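Dipicolinate synthase, B chain (Bacillus cereus, PDB 3MCU) probably works together with its partner subunit DpaA to convert dihydrodipicolinate to the spore compound dipicolinate, with NADP as the coenzyme. Local coordinates at residues F101-T106 with G138-R143. Sequence-based numbering, arbitrary orientation.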
ATOM      1  N   PHE D 101       3.995  10.471  -9.613  1.00 21.27           N
ATOM      2  CA  PHE D 101       5.137  10.796  -8.760  1.00 20.32           C
ATOM      3  C   PHE D 101       5.191   9.851  -7.552  1.00 21.00           C
ATOM      4  O   PHE D 101       6.225   9.229  -7.298  1.00 20.37           O
ATOM      5  CB  PHE D 101       5.074  12.264  -8.301  1.00 20.40           C
ATOM      6  CG  PHE D 101       6.341  12.755  -7.645  1.00 22.75           C
ATOM      7  CD1 PHE D 101       7.576  12.330  -8.089  1.00 21.98           C
ATOM      8  CD2 PHE D 101       6.291  13.656  -6.603  1.00 22.93           C
ATOM      9  CE1 PHE D 101       8.732  12.773  -7.497  1.00 21.56           C
ATOM     10  CE2 PHE D 101       7.443  14.114  -6.007  1.00 20.61           C
ATOM     11  CZ  PHE D 101       8.662  13.677  -6.446  1.00 20.56           C
ATOM     12  N   ALA D 102       4.088   9.729  -6.813  1.00 19.24           N
ATOM     13  CA  ALA D 102       4.069   8.883  -5.604  1.00 20.03           C
ATOM     14  C   ALA D 102       4.436   7.439  -5.906  1.00 22.97           C
ATOM     15  O   ALA D 102       4.984   6.744  -5.056  1.00 23.30           O
ATOM     16  CB  ALA D 102       2.721   8.916  -4.933  1.00 19.56           C
ATOM     17  N   ASN D 103       4.114   6.989  -7.112  1.00 21.88           N
ATOM     18  CA  ASN D 103       4.395   5.613  -7.503  1.00 25.26           C
ATOM     19  C   ASN D 103       5.721   5.454  -8.249  1.00 25.99           C
ATOM     20  O   ASN D 103       6.071   4.357  -8.665  1.00 27.40           O
ATOM     21  CB  ASN D 103       3.233   5.039  -8.317  1.00 25.04           C
ATOM     22  CG  ASN D 103       2.005   4.792  -7.470  1.00 26.83           C
ATOM     23  OD1 ASN D 103       0.972   5.442  -7.646  1.00 28.82           O
ATOM     24  ND2 ASN D 103       2.116   3.876  -6.518  1.00 27.97           N
ATOM     25  N   ALA D 104       6.456   6.554  -8.395  1.00 24.79           N
ATOM     26  CA  ALA D 104       7.772   6.537  -9.036  1.00 25.12           C
ATOM     27  C   ALA D 104       7.716   6.209 -10.534  1.00 27.19           C
ATOM     28  O   ALA D 104       8.604   5.560 -11.063  1.00 30.94           O
ATOM     29  CB  ALA D 104       8.722   5.581  -8.308  1.00 24.05           C
HETATM   30  N   MSE D 105       6.679   6.672 -11.216  1.00 28.62           N
HETATM   31  CA  MSE D 105       6.648   6.627 -12.670  1.00 28.35           C
HETATM   32  C   MSE D 105       7.332   7.862 -13.209  1.00 31.32           C
HETATM   33  O   MSE D 105       7.452   8.862 -12.496  1.00 31.24           O
HETATM   34  CB  MSE D 105       5.210   6.541 -13.160  1.00 30.57           C
HETATM   35  CG  MSE D 105       4.525   5.277 -12.678  1.00 31.95           C
HETATM   36 SE   MSE D 105       2.663   5.037 -13.211  1.00 51.04          SE
HETATM   37  CE  MSE D 105       2.758   5.645 -15.059  1.00 42.85           C
ATOM     38  N   THR D 106       7.809   7.805 -14.448  1.00 33.08           N
ATOM     39  CA  THR D 106       8.535   8.940 -14.993  1.00 31.87           C
ATOM     40  C   THR D 106       8.179   9.258 -16.440  1.00 36.50           C
ATOM     41  O   THR D 106       9.013   9.743 -17.197  1.00 39.60           O
ATOM     42  CB  THR D 106      10.053   8.736 -14.877  1.00 33.41           C
ATOM     43  OG1 THR D 106      10.449   7.594 -15.649  1.00 35.16           O
ATOM     44  CG2 THR D 106      10.447   8.527 -13.421  1.00 32.02           C
ATOM     45  N   GLY D 138      -5.671  10.520  -1.754  1.00 25.11           N
ATOM     46  CA  GLY D 138      -5.224  10.843  -0.410  1.00 24.01           C
ATOM     47  C   GLY D 138      -3.974  10.108   0.038  1.00 24.16           C
ATOM     48  O   GLY D 138      -3.029  10.703   0.619  1.00 21.68           O
ATOM     49  N   VAL D 139      -3.979   8.806  -0.224  1.00 24.80           N
ATOM     50  CA  VAL D 139      -2.868   7.924   0.142  1.00 21.94           C
ATOM     51  C   VAL D 139      -1.614   8.289  -0.637  1.00 21.06           C
ATOM     52  O   VAL D 139      -0.507   8.143  -0.140  1.00 23.24           O
ATOM     53  CB  VAL D 139      -3.231   6.449  -0.097  1.00 25.60           C
ATOM     54  CG1 VAL D 139      -2.005   5.565   0.053  1.00 30.73           C
ATOM     55  CG2 VAL D 139      -4.288   6.011   0.891  1.00 25.65           C
ATOM     56  N   ASN D 140      -1.779   8.808  -1.843  1.00 20.31           N
ATOM     57  CA  ASN D 140      -0.621   9.237  -2.620  1.00 20.43           C
ATOM     58  C   ASN D 140      -0.023  10.510  -2.056  1.00 21.69           C
ATOM     59  O   ASN D 140       1.195  10.638  -1.929  1.00 19.87           O
ATOM     60  CB  ASN D 140      -1.006   9.418  -4.087  1.00 22.07           C
ATOM     61  CG  ASN D 140      -1.242   8.081  -4.789  1.00 24.19           C
ATOM     62  OD1 ASN D 140      -0.556   7.091  -4.494  1.00 21.33           O
ATOM     63  ND2 ASN D 140      -2.203   8.045  -5.699  1.00 21.90           N
ATOM     64  N   LEU D 141      -0.906  11.443  -1.709  1.00 22.04           N
ATOM     65  CA  LEU D 141      -0.518  12.683  -1.081  1.00 22.57           C
ATOM     66  C   LEU D 141       0.300  12.388   0.179  1.00 21.08           C
ATOM     67  O   LEU D 141       1.410  12.891   0.346  1.00 21.05           O
ATOM     68  CB  LEU D 141      -1.773  13.507  -0.748  1.00 22.95           C
ATOM     69  CG  LEU D 141      -1.597  15.003  -0.453  1.00 26.36           C
ATOM     70  CD1 LEU D 141      -2.969  15.749  -0.527  1.00 28.25           C
ATOM     71  CD2 LEU D 141      -0.954  15.206   0.883  1.00 23.73           C
HETATM   72  N   MSE D 142      -0.257  11.575   1.068  1.00 21.61           N
HETATM   73  CA  MSE D 142       0.397  11.289   2.344  1.00 22.13           C
HETATM   74  C   MSE D 142       1.673  10.488   2.211  1.00 21.90           C
HETATM   75  O   MSE D 142       2.552  10.614   3.058  1.00 21.77           O
HETATM   76  CB  MSE D 142      -0.550  10.592   3.322  1.00 20.66           C
HETATM   77  CG  MSE D 142      -1.622  11.516   3.865  1.00 25.40           C
HETATM   78 SE   MSE D 142      -0.855  13.118   4.678  1.00 45.45          SE
HETATM   79  CE  MSE D 142      -2.466  13.616   5.693  1.00 36.57           C
ATOM     80  N   ARG D 143       1.783   9.671   1.165  1.00 19.95           N
ATOM     81  CA  ARG D 143       2.993   8.880   0.968  1.00 21.74           C
ATOM     82  C   ARG D 143       4.133   9.858   0.668  1.00 22.24           C
ATOM     83  O   ARG D 143       5.226   9.755   1.232  1.00 20.26           O
ATOM     84  CB  ARG D 143       2.822   7.818  -0.151  1.00 23.15           C
ATOM     85  CG  ARG D 143       4.115   7.035  -0.488  1.00 28.21           C
ATOM     86  CD  ARG D 143       3.882   5.866  -1.482  1.00 30.18           C
ATOM     87  NE  ARG D 143       2.699   5.101  -1.097  1.00 34.74           N
ATOM     88  CZ  ARG D 143       1.577   5.003  -1.821  1.00 36.45           C
ATOM     89  NH1 ARG D 143       1.472   5.584  -3.020  1.00 29.59           N
ATOM     90  NH2 ARG D 143       0.557   4.299  -1.350  1.00 36.96           N
TER
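In this flavoprotein-family fold, helix 95-102 ends beside the first turns of helix 138-145, and Ala102 meets Asn140 and Arg143 there. The methyl of Ala102 points at the neighbouring helix, where the CA atoms of Ala102 and Asn140 are 5.6 Å apart. Its CB lies 3.9 Å from Asn140 CB, and it touches both the backbone O and the side-chain OD1 of Asn140. Arg143 comes in alongside, one turn further on. Its CG stands anti to the backbone N (chi1 175°), and the extended start of the chain carries CD to 3.8 Å from Ala102 O. The bend at chi3 then turns the guanidinium back over its own helix. One guanidinium face lies over Val139 O, which is 4.1 Å above the plane. A weak, bent hydrogen bond of 2.9 Å from Arg143 NH1 to Asn140 OD1 links the two side chains beside Ala102.

The two helices follow successive strands of the parallel part of the sheet, 87-94 and 124-130. They pack against each other on one side of that sheet, as in a Rossmann-like alpha/beta fold. Beyond Ala102 the chain turns away through a Schellman motif. Ala104 takes positive phi (67°), and its N bonds back to Phe101 O at 2.9 Å. Asn103 follows Ala102, and its side chain crosses those of Asn140 and Arg143 at about a right angle. The amide planes of Asn103 and Asn140 are 86° apart. Asn140 ND2 is held by Asn137 OD1 and has a weak hydrogen bond to Asn103 O of a neighbouring subunit. Val139 of a further subunit packs on Arg143.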